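Local coordinates for glycosyl hydrolases family 31 family protein (Aspergillus niger, PDB 6DRU) that hydrolyses xyloglucan oligosaccharides, releasing alpha-xylose from the glucose at their non-reducing end as a family 31 alpha-xylosidase, at residues E539-F550 with A696-F704; L495-L503 with N637-F645. All coordinates share one frame; numbering follows the deposited sequence.

Interaction 1: E539-F550 with A696-F704; sequences ELYVRWLAWTTF and APLQHIPVF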
loop_
_atom_site.group_PDB
_atom_site.type_symbol
_atom_site.label_atom_id
_atom_site.label_comp_id
_atom_site.label_asym_id
_atom_site.label_seq_id
_atom_site.Cartn_x
_atom_site.Cartn_y
_atom_site.Cartn_z
ATOM N N GLU A 539 -53.598 -7.224 -10.003
ATOM C CA GLU A 539 -53.345 -8.540 -10.581
ATOM C C GLU A 539 -51.977 -9.065 -10.165
ATOM O O GLU A 539 -51.843 -10.217 -9.738
ATOM C CB GLU A 539 -53.453 -8.471 -12.105
ATOM C CG GLU A 539 -53.224 -9.801 -12.805
ATOM C CD GLU A 539 -53.023 -9.646 -14.299
ATOM O OE1 GLU A 539 -52.863 -8.497 -14.762
ATOM O OE2 GLU A 539 -53.026 -10.673 -15.012
ATOM N N LEU A 540 -50.947 -8.221 -10.277
ATOM C CA LEU A 540 -49.595 -8.634 -9.910
ATOM C C LEU A 540 -49.509 -9.026 -8.441
ATOM O O LEU A 540 -48.877 -10.032 -8.097
ATOM C CB LEU A 540 -48.604 -7.514 -10.224
ATOM C CG LEU A 540 -47.156 -7.741 -9.784
ATOM C CD1 LEU A 540 -46.599 -9.039 -10.356
ATOM C CD2 LEU A 540 -46.287 -6.559 -10.185
ATOM N N TYR A 541 -50.131 -8.243 -7.556
ATOM C CA TYR A 541 -50.030 -8.526 -6.129
ATOM C C TYR A 541 -50.687 -9.854 -5.775
ATOM O O TYR A 541 -50.151 -10.623 -4.968
ATOM C CB TYR A 541 -50.652 -7.394 -5.313
ATOM C CG TYR A 541 -50.577 -7.641 -3.824
ATOM C CD1 TYR A 541 -49.403 -7.404 -3.122
ATOM C CD2 TYR A 541 -51.672 -8.128 -3.121
ATOM C CE1 TYR A 541 -49.323 -7.636 -1.763
ATOM C CE2 TYR A 541 -51.601 -8.364 -1.762
ATOM C CZ TYR A 541 -50.423 -8.115 -1.089
ATOM O OH TYR A 541 -50.344 -8.346 0.265
ATOM N N VAL A 542 -51.850 -10.142 -6.362
ATOM C CA VAL A 542 -52.551 -11.380 -6.035
ATOM C C VAL A 542 -51.760 -12.587 -6.524
ATOM O O VAL A 542 -51.691 -13.618 -5.845
ATOM C CB VAL A 542 -53.978 -11.351 -6.612
ATOM C CG1 VAL A 542 -54.625 -12.722 -6.511
ATOM C CG2 VAL A 542 -54.817 -10.317 -5.876
ATOM N N ARG A 543 -51.135 -12.474 -7.699
ATOM C CA ARG A 543 -50.229 -13.524 -8.154
ATOM C C ARG A 543 -49.052 -13.679 -7.200
ATOM O O ARG A 543 -48.650 -14.801 -6.868
ATOM C CB ARG A 543 -49.731 -13.215 -9.566
ATOM C CG ARG A 543 -50.808 -13.216 -10.638
ATOM C CD ARG A 543 -51.381 -14.604 -10.843
ATOM N NE ARG A 543 -52.117 -14.700 -12.098
ATOM C CZ ARG A 543 -52.730 -15.801 -12.520
ATOM N NH1 ARG A 543 -52.695 -16.904 -11.785
ATOM N NH2 ARG A 543 -53.377 -15.799 -13.678
ATOM N N TRP A 544 -48.490 -12.556 -6.746
ATOM C CA TRP A 544 -47.323 -12.592 -5.869
ATOM C C TRP A 544 -47.689 -13.120 -4.486
ATOM O O TRP A 544 -46.988 -13.973 -3.930
ATOM C CB TRP A 544 -46.716 -11.192 -5.778
ATOM C CG TRP A 544 -45.240 -11.157 -5.537
ATOM C CD1 TRP A 544 -44.522 -11.961 -4.702
ATOM C CD2 TRP A 544 -44.299 -10.259 -6.138
ATOM N NE1 TRP A 544 -43.191 -11.621 -4.746
ATOM C CE2 TRP A 544 -43.028 -10.578 -5.621
ATOM C CE3 TRP A 544 -44.408 -9.217 -7.064
ATOM C CZ2 TRP A 544 -41.876 -9.894 -5.999
ATOM C CZ3 TRP A 544 -43.263 -8.538 -7.437
ATOM C CH2 TRP A 544 -42.015 -8.880 -6.907
ATOM N N LEU A 545 -48.783 -12.611 -3.910
ATOM C CA LEU A 545 -49.214 -13.055 -2.587
ATOM C C LEU A 545 -49.524 -14.546 -2.578
ATOM O O LEU A 545 -49.275 -15.233 -1.580
ATOM C CB LEU A 545 -50.433 -12.242 -2.142
ATOM C CG LEU A 545 -50.905 -12.295 -0.684
ATOM C CD1 LEU A 545 -51.793 -13.502 -0.409
ATOM C CD2 LEU A 545 -49.716 -12.277 0.263
ATOM N N ALA A 546 -50.073 -15.064 -3.678
ATOM C CA ALA A 546 -50.361 -16.492 -3.760
ATOM C C ALA A 546 -49.083 -17.317 -3.692
ATOM O O ALA A 546 -49.062 -18.397 -3.089
ATOM C CB ALA A 546 -51.134 -16.799 -5.043
ATOM N N TRP A 547 -48.003 -16.821 -4.303
ATOM C CA TRP A 547 -46.743 -17.558 -4.295
ATOM C C TRP A 547 -46.153 -17.637 -2.893
ATOM O O TRP A 547 -45.590 -18.668 -2.508
ATOM C CB TRP A 547 -45.751 -16.912 -5.259
ATOM C CG TRP A 547 -44.388 -17.528 -5.210
ATOM C CD1 TRP A 547 -44.091 -18.859 -5.156
ATOM C CD2 TRP A 547 -43.133 -16.837 -5.200
ATOM N NE1 TRP A 547 -42.729 -19.041 -5.119
ATOM C CE2 TRP A 547 -42.119 -17.814 -5.144
ATOM C CE3 TRP A 547 -42.769 -15.489 -5.235
ATOM C CZ2 TRP A 547 -40.766 -17.484 -5.121
ATOM C CZ3 TRP A 547 -41.427 -15.163 -5.213
ATOM C CH2 TRP A 547 -40.441 -16.156 -5.158
ATOM N N THR A 548 -46.269 -16.557 -2.116
ATOM C CA THR A 548 -45.695 -16.543 -0.775
ATOM C C THR A 548 -46.334 -17.580 0.138
ATOM O O THR A 548 -45.746 -17.925 1.168
ATOM C CB THR A 548 -45.831 -15.151 -0.158
ATOM O OG1 THR A 548 -47.215 -14.866 0.080
ATOM C CG2 THR A 548 -45.257 -14.102 -1.094
ATOM N N THR A 549 -47.523 -18.079 -0.211
ATOM C CA THR A 549 -48.113 -19.178 0.546
ATOM C C THR A 549 -47.229 -20.417 0.503
ATOM O O THR A 549 -47.159 -21.166 1.484
ATOM C CB THR A 549 -49.505 -19.509 0.004
ATOM O OG1 THR A 549 -50.234 -18.296 -0.222
ATOM C CG2 THR A 549 -50.270 -20.381 0.993
ATOM N N PHE A 550 -46.543 -20.640 -0.616
ATOM C CA PHE A 550 -45.701 -21.817 -0.782
ATOM C C PHE A 550 -44.228 -21.428 -0.735
ATOM O O PHE A 550 -43.444 -21.801 -1.614
ATOM C CB PHE A 550 -46.055 -22.529 -2.087
ATOM C CG PHE A 550 -47.509 -22.893 -2.191
ATOM C CD1 PHE A 550 -47.969 -24.102 -1.696
ATOM C CD2 PHE A 550 -48.418 -22.020 -2.767
ATOM C CE1 PHE A 550 -49.305 -24.436 -1.780
ATOM C CE2 PHE A 550 -49.755 -22.348 -2.855
ATOM C CZ PHE A 550 -50.200 -23.559 -2.361
ATOM N N ALA A 696 -55.076 -21.633 -15.050
ATOM C CA ALA A 696 -54.491 -20.728 -14.064
ATOM C C ALA A 696 -55.258 -19.413 -14.062
ATOM O O ALA A 696 -54.780 -18.403 -14.595
ATOM C CB ALA A 696 -53.006 -20.496 -14.341
ATOM N N PRO A 697 -56.461 -19.387 -13.475
ATOM C CA PRO A 697 -57.138 -18.100 -13.267
ATOM C C PRO A 697 -56.418 -17.279 -12.209
ATOM O O PRO A 697 -55.436 -17.751 -11.624
ATOM C CB PRO A 697 -58.546 -18.510 -12.820
ATOM C CG PRO A 697 -58.353 -19.844 -12.185
ATOM C CD PRO A 697 -57.251 -20.518 -12.956
ATOM N N LEU A 698 -56.890 -16.061 -11.935
ATOM C CA LEU A 698 -56.153 -15.186 -11.032
ATOM C C LEU A 698 -56.155 -15.704 -9.600
ATOM O O LEU A 698 -55.220 -15.413 -8.845
ATOM C CB LEU A 698 -56.725 -13.765 -11.090
ATOM C CG LEU A 698 -56.319 -12.777 -9.995
ATOM C CD1 LEU A 698 -54.870 -12.362 -10.177
ATOM C CD2 LEU A 698 -57.227 -11.561 -10.004
ATOM N N GLN A 699 -57.155 -16.496 -9.221
ATOM C CA GLN A 699 -57.262 -17.007 -7.864
ATOM C C GLN A 699 -56.495 -18.305 -7.647
ATOM O O GLN A 699 -56.394 -18.759 -6.501
ATOM C CB GLN A 699 -58.732 -17.233 -7.492
ATOM C CG GLN A 699 -59.719 -16.360 -8.252
ATOM C CD GLN A 699 -60.110 -16.950 -9.592
ATOM O OE1 GLN A 699 -60.063 -18.164 -9.783
ATOM N NE2 GLN A 699 -60.497 -16.091 -10.529
ATOM N N HIS A 700 -55.964 -18.914 -8.704
ATOM C CA HIS A 700 -55.286 -20.201 -8.616
ATOM C C HIS A 700 -53.827 -20.051 -9.022
ATOM O O HIS A 700 -53.528 -19.481 -10.077
ATOM C CB HIS A 700 -55.979 -21.244 -9.499
ATOM C CG HIS A 700 -57.353 -21.612 -9.033
ATOM N ND1 HIS A 700 -57.798 -21.361 -7.754
ATOM C CD2 HIS A 700 -58.385 -22.206 -9.680
ATOM C CE1 HIS A 700 -59.041 -21.788 -7.630
ATOM N NE2 HIS A 700 -59.422 -22.304 -8.785
ATOM N N ILE A 701 -52.929 -20.555 -8.189
ATOM C CA ILE A 701 -51.502 -20.612 -8.499
ATOM C C ILE A 701 -51.160 -22.040 -8.911
ATOM O O ILE A 701 -51.532 -22.981 -8.196
ATOM C CB ILE A 701 -50.634 -20.160 -7.307
ATOM C CG1 ILE A 701 -49.151 -20.312 -7.648
ATOM C CG2 ILE A 701 -51.005 -20.905 -6.025
ATOM C CD1 ILE A 701 -48.230 -19.823 -6.573
ATOM N N PRO A 702 -50.485 -22.245 -10.044
ATOM C CA PRO A 702 -50.202 -23.613 -10.500
ATOM C C PRO A 702 -49.395 -24.421 -9.495
ATOM O O PRO A 702 -48.218 -24.141 -9.251
ATOM C CB PRO A 702 -49.422 -23.391 -11.803
ATOM C CG PRO A 702 -49.867 -22.045 -12.279
ATOM C CD PRO A 702 -50.084 -21.233 -11.035
ATOM N N VAL A 703 -50.037 -25.422 -8.897
ATOM C CA VAL A 703 -49.419 -26.282 -7.894
ATOM C C VAL A 703 -49.887 -27.711 -8.129
ATOM O O VAL A 703 -51.092 -27.970 -8.210
ATOM C CB VAL A 703 -49.761 -25.834 -6.457
ATOM C CG1 VAL A 703 -49.353 -26.903 -5.451
ATOM C CG2 VAL A 703 -49.087 -24.512 -6.128
ATOM N N PHE A 704 -48.938 -28.634 -8.250
ATOM C CA PHE A 704 -49.213 -30.061 -8.298
ATOM C C PHE A 704 -48.728 -30.704 -7.007
ATOM O O PHE A 704 -48.005 -30.092 -6.216
ATOM C CB PHE A 704 -48.530 -30.718 -9.503
ATOM C CG PHE A 704 -48.945 -30.148 -10.826
ATOM C CD1 PHE A 704 -48.401 -28.959 -11.285
ATOM C CD2 PHE A 704 -49.874 -30.802 -11.615
ATOM C CE1 PHE A 704 -48.779 -28.433 -12.502
ATOM C CE2 PHE A 704 -50.253 -30.280 -12.834
ATOM C CZ PHE A 704 -49.701 -29.096 -13.276
#
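Arg543 reaches from helix 535-548 to the type I turn Pro697-His700 and to Ala696 just before it, meeting them mainly through backbone carbonyls. Its chain bends at chi2 (-67°), turning the guanidinium toward the turn. There NH2 donates an almost straight hydrogen bond to Ala696 O (3.1 Å, 178°); the oxygen lies in the guanidinium plane, although the nitrogen stands above the carbonyl plane. NH1 comes within 2.9 Å of Pro697 O, while His700 O lies near the plane at the guanidinium edge. The CA of Leu698 covers one face, 3.7 Å above its centre. A long, flat side chain with several N-H groups can reach this cluster of carbonyls.

Leu698 turns CG away from its own N (chi1 166°), which brings CD1 to the helix surface, where it rests on Val542 CG1 at 3.7 Å, the two side chains crossing at about a right angle, and touches the aliphatic CG of Glu539. One turn further along the helix, small Ala546 lets Ile701 come close, CB to CB. The extended Ile701 chain carries CD1 to the backbone of Trp547 (3.5 Å to its CA), and its CG2 branch meets Phe550 CE2 obliquely. Val703 CG2 sits over the face of the Phe550 ring in a CH-pi contact, 4.1 Å from its centroid. Tyr588 of helix 582-594 also packs on Ala546 and Ile701.

The contact joins a helix of the catalytic TIM-barrel region to the C-terminal beta region. Its chemistry implies a polar anchor at one end, where arginine bonds a neutral backbone carbonyl, and apolar packing toward the other.

Interaction 2: L495-L503 with N637-F645; sequences LAVQVASGL and NYTTQQYMF. With NAG (2-acetamido-2-deoxy-beta-D-glucopyranose), chain E.
Ala496 places its methyl against the side-chain amide of Gln641, with CB 3.7 Å from OE1. A residue this small leaves room for the amide beside the attached sugar. Gln641 runs extended beyond CG (chi2 180°), and its OE1 accepts a hydrogen bond from Asn637 ND2 (2.7 Å), the nitrogen that is glycosylated, and another from His158; ND2 stands above the plane of the Gln641 carbonyl, off its lone pairs. The NE2 of Gln641 gives a weak bond to O7 of the N-acetylglucosamine, so Gln641 touches both the linkage and the acetamido group. The sugar itself is joined through C1 to Asn637 ND2.

One turn on, Val499 faces the second segment: its CB lies 3.5 Å from Thr640 O, and CG1, anti to the backbone N, reaches Gln641 CA and the Tyr643 ring at CD1 (3.9 Å). Ala500 follows with its methyl beside Thr640 O and CB; its short side chain allows the backbones to approach closely, 4.9 Å between the CA atoms of Ala500 and Thr640. Leu503 divides its branches, CD1 toward Thr639 O and Gln642 O, CD2 onto Tyr643 CB at 3.6 Å, the side chains crossing at about a right angle.

Helix 492-508 is thus laid across the bend where helix 637-640 passes into strand 643-645. Helix 535-548 flanks it through Trp547, which packs on Val499, while Met614 of strand 614-615 touches both Leu503 and Tyr643.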
loop_
_atom_site.group_PDB
_atom_site.type_symbol
_atom_site.label_atom_id
_atom_site.label_comp_id
_atom_site.label_asym_id
_atom_site.label_seq_id
_atom_site.Cartn_x
_atom_site.Cartn_y
_atom_site.Cartn_z
ATOM N N LEU A 495 -40.928 -10.698 -10.163
ATOM C CA LEU A 495 -41.497 -11.888 -9.541
ATOM C C LEU A 495 -40.872 -13.161 -10.097
ATOM O O LEU A 495 -40.690 -14.137 -9.361
ATOM C CB LEU A 495 -43.013 -11.899 -9.736
ATOM C CG LEU A 495 -43.761 -13.206 -9.471
ATOM C CD1 LEU A 495 -43.772 -13.519 -7.989
ATOM C CD2 LEU A 495 -45.176 -13.125 -10.012
ATOM N N ALA A 496 -40.515 -13.163 -11.385
ATOM C CA ALA A 496 -39.909 -14.345 -11.985
ATOM C C ALA A 496 -38.479 -14.565 -11.506
ATOM O O ALA A 496 -38.041 -15.715 -11.375
ATOM C CB ALA A 496 -39.943 -14.234 -13.509
ATOM N N VAL A 497 -37.733 -13.489 -11.244
ATOM C CA VAL A 497 -36.334 -13.649 -10.860
ATOM C C VAL A 497 -36.177 -14.025 -9.390
ATOM O O VAL A 497 -35.151 -14.606 -9.017
ATOM C CB VAL A 497 -35.516 -12.387 -11.187
ATOM C CG1 VAL A 497 -35.779 -11.943 -12.620
ATOM C CG2 VAL A 497 -35.816 -11.270 -10.212
ATOM N N GLN A 498 -37.160 -13.704 -8.542
ATOM C CA GLN A 498 -37.031 -14.000 -7.118
ATOM C C GLN A 498 -36.948 -15.497 -6.858
ATOM O O GLN A 498 -36.326 -15.920 -5.877
ATOM C CB GLN A 498 -38.206 -13.407 -6.339
ATOM C CG GLN A 498 -38.301 -11.898 -6.400
ATOM C CD GLN A 498 -36.968 -11.226 -6.149
ATOM O OE1 GLN A 498 -36.396 -11.344 -5.067
ATOM N NE2 GLN A 498 -36.467 -10.513 -7.150
ATOM N N VAL A 499 -37.572 -16.309 -7.714
ATOM C CA VAL A 499 -37.599 -17.753 -7.492
ATOM C C VAL A 499 -36.188 -18.326 -7.550
ATOM O O VAL A 499 -35.772 -19.088 -6.669
ATOM C CB VAL A 499 -38.527 -18.438 -8.511
ATOM C CG1 VAL A 499 -38.644 -19.924 -8.203
ATOM C CG2 VAL A 499 -39.891 -17.774 -8.512
ATOM N N ALA A 500 -35.431 -17.965 -8.591
ATOM C CA ALA A 500 -34.084 -18.501 -8.750
ATOM C C ALA A 500 -33.163 -18.067 -7.615
ATOM O O ALA A 500 -32.235 -18.800 -7.258
ATOM C CB ALA A 500 -33.505 -18.073 -10.098
ATOM N N SER A 501 -33.402 -16.885 -7.039
ATOM C CA SER A 501 -32.599 -16.437 -5.906
ATOM C C SER A 501 -32.820 -17.324 -4.686
ATOM O O SER A 501 -31.863 -17.688 -3.992
ATOM C CB SER A 501 -32.918 -14.978 -5.577
ATOM O OG SER A 501 -32.008 -14.454 -4.625
ATOM N N GLY A 502 -34.076 -17.679 -4.404
ATOM C CA GLY A 502 -34.352 -18.563 -3.287
ATOM C C GLY A 502 -33.862 -19.978 -3.511
ATOM O O GLY A 502 -33.542 -20.688 -2.553
ATOM N N LEU A 503 -33.804 -20.414 -4.772
ATOM C CA LEU A 503 -33.265 -21.738 -5.065
ATOM C C LEU A 503 -31.752 -21.765 -4.892
ATOM O O LEU A 503 -31.189 -22.774 -4.454
ATOM C CB LEU A 503 -33.660 -22.165 -6.477
ATOM C CG LEU A 503 -35.170 -22.288 -6.691
ATOM C CD1 LEU A 503 -35.495 -22.621 -8.139
ATOM C CD2 LEU A 503 -35.745 -23.327 -5.743
ATOM N N ASN A 637 -36.747 -21.632 -17.939
ATOM C CA ASN A 637 -37.770 -21.160 -17.010
ATOM C C ASN A 637 -38.412 -22.299 -16.232
ATOM O O ASN A 637 -38.967 -22.062 -15.153
ATOM C CB ASN A 637 -38.851 -20.373 -17.757
ATOM C CG ASN A 637 -38.301 -19.149 -18.473
ATOM O OD1 ASN A 637 -37.718 -19.258 -19.551
ATOM N ND2 ASN A 637 -38.494 -17.976 -17.877
ATOM N N TYR A 638 -38.348 -23.530 -16.748
ATOM C CA TYR A 638 -38.919 -24.672 -16.042
ATOM C C TYR A 638 -38.110 -25.060 -14.811
ATOM O O TYR A 638 -38.646 -25.733 -13.925
ATOM C CB TYR A 638 -39.038 -25.869 -16.984
ATOM C CG TYR A 638 -40.016 -25.652 -18.115
ATOM C CD1 TYR A 638 -41.260 -25.081 -17.882
ATOM C CD2 TYR A 638 -39.692 -26.009 -19.416
ATOM C CE1 TYR A 638 -42.156 -24.876 -18.915
ATOM C CE2 TYR A 638 -40.580 -25.808 -20.454
ATOM C CZ TYR A 638 -41.810 -25.242 -20.199
ATOM O OH TYR A 638 -42.695 -25.041 -21.234
ATOM N N THR A 639 -36.841 -24.657 -14.736
ATOM C CA THR A 639 -36.010 -24.958 -13.579
ATOM C C THR A 639 -35.670 -23.739 -12.734
ATOM O O THR A 639 -35.400 -23.897 -11.540
ATOM C CB THR A 639 -34.705 -25.638 -14.018
ATOM O OG1 THR A 639 -34.068 -24.848 -15.029
ATOM C CG2 THR A 639 -34.992 -27.020 -14.573
ATOM N N THR A 640 -35.682 -22.540 -13.313
ATOM C CA THR A 640 -35.439 -21.321 -12.553
ATOM C C THR A 640 -36.707 -20.727 -11.955
ATOM O O THR A 640 -36.611 -19.823 -11.116
ATOM C CB THR A 640 -34.751 -20.267 -13.433
ATOM O OG1 THR A 640 -35.650 -19.829 -14.459
ATOM C CG2 THR A 640 -33.495 -20.841 -14.071
ATOM N N GLN A 641 -37.889 -21.207 -12.361
ATOM C CA GLN A 641 -39.152 -20.675 -11.861
ATOM C C GLN A 641 -40.100 -21.761 -11.360
ATOM O O GLN A 641 -41.249 -21.451 -11.022
ATOM C CB GLN A 641 -39.847 -19.837 -12.942
ATOM C CG GLN A 641 -38.999 -18.691 -13.478
ATOM C CD GLN A 641 -39.713 -17.883 -14.545
ATOM O OE1 GLN A 641 -39.080 -17.245 -15.386
ATOM N NE2 GLN A 641 -41.041 -17.902 -14.511
ATOM N N GLN A 642 -39.661 -23.016 -11.308
ATOM C CA GLN A 642 -40.403 -24.091 -10.665
ATOM C C GLN A 642 -39.536 -24.721 -9.586
ATOM O O GLN A 642 -38.304 -24.683 -9.660
ATOM C CB GLN A 642 -40.835 -25.176 -11.661
ATOM C CG GLN A 642 -41.595 -24.682 -12.879
ATOM C CD GLN A 642 -42.019 -25.824 -13.789
ATOM O OE1 GLN A 642 -42.578 -25.605 -14.865
ATOM N NE2 GLN A 642 -41.757 -27.052 -13.356
ATOM N N TYR A 643 -40.184 -25.310 -8.583
ATOM C CA TYR A 643 -39.449 -25.928 -7.491
ATOM C C TYR A 643 -40.384 -26.833 -6.707
ATOM O O TYR A 643 -41.609 -26.720 -6.793
ATOM C CB TYR A 643 -38.835 -24.878 -6.559
ATOM C CG TYR A 643 -39.853 -24.025 -5.836
ATOM C CD1 TYR A 643 -40.407 -22.906 -6.443
ATOM C CD2 TYR A 643 -40.252 -24.337 -4.541
ATOM C CE1 TYR A 643 -41.335 -22.124 -5.785
ATOM C CE2 TYR A 643 -41.179 -23.561 -3.875
ATOM C CZ TYR A 643 -41.717 -22.455 -4.501
ATOM O OH TYR A 643 -42.641 -21.676 -3.842
ATOM N N MET A 644 -39.782 -27.733 -5.936
ATOM C CA MET A 644 -40.518 -28.578 -5.008
ATOM C C MET A 644 -40.529 -27.900 -3.643
ATOM O O MET A 644 -39.474 -27.722 -3.025
ATOM C CB MET A 644 -39.887 -29.967 -4.924
ATOM C CG MET A 644 -40.051 -30.805 -6.190
ATOM S SD MET A 644 -41.718 -31.445 -6.459
ATOM C CE MET A 644 -41.889 -32.573 -5.078
ATOM N N PHE A 645 -41.715 -27.517 -3.177
ATOM C CA PHE A 645 -41.880 -26.966 -1.833
ATOM C C PHE A 645 -42.182 -28.128 -0.898
ATOM O O PHE A 645 -43.323 -28.584 -0.798
ATOM C CB PHE A 645 -42.982 -25.915 -1.806
ATOM C CG PHE A 645 -43.105 -25.208 -0.493
ATOM C CD1 PHE A 645 -42.050 -24.467 0.008
ATOM C CD2 PHE A 645 -44.275 -25.281 0.243
ATOM C CE1 PHE A 645 -42.158 -23.814 1.219
ATOM C CE2 PHE A 645 -44.389 -24.629 1.455
ATOM C CZ PHE A 645 -43.329 -23.893 1.942
HETATM C C1 NAG E . -38.123 -16.756 -18.614
HETATM C C2 NAG E . -39.020 -15.539 -18.497
HETATM C C3 NAG E . -38.515 -14.377 -19.269
HETATM C C4 NAG E . -37.058 -14.128 -18.958
HETATM C C5 NAG E . -36.275 -15.397 -19.202
HETATM C C6 NAG E . -34.808 -15.159 -18.907
HETATM C C7 NAG E . -41.414 -15.874 -18.036
HETATM C C8 NAG E . -42.804 -16.232 -18.513
HETATM N N2 NAG E . -40.326 -15.875 -18.946
HETATM O O3 NAG E . -39.300 -13.247 -18.969
HETATM O O4 NAG E . -36.561 -13.098 -19.779
HETATM O O5 NAG E . -36.785 -16.403 -18.360
HETATM O O6 NAG E . -34.354 -16.084 -17.945
HETATM O O7 NAG E . -41.230 -15.589 -16.870
#

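Overall arrangement
Both contacts are buried and join helices of the TIM-barrel region to the C-terminal beta region, where each second segment supplies a strand to the same antiparallel sheet. Interaction 1, farther from the chain's centre, combines an arginine bonded to backbone beside a turn with aliphatic and aromatic packing. Interaction 2 has no hydrogen bond between its protein segments; small and branched apolar side chains lie against backbone, and its polar chemistry gathers around a glycan. The two meet directly at Tyr643, whose OH probably hydrogen-bonds to Trp547 NE1 and lies close to Phe550 O, at a distance too short to be trusted. Neither contact lies at the annotated active site.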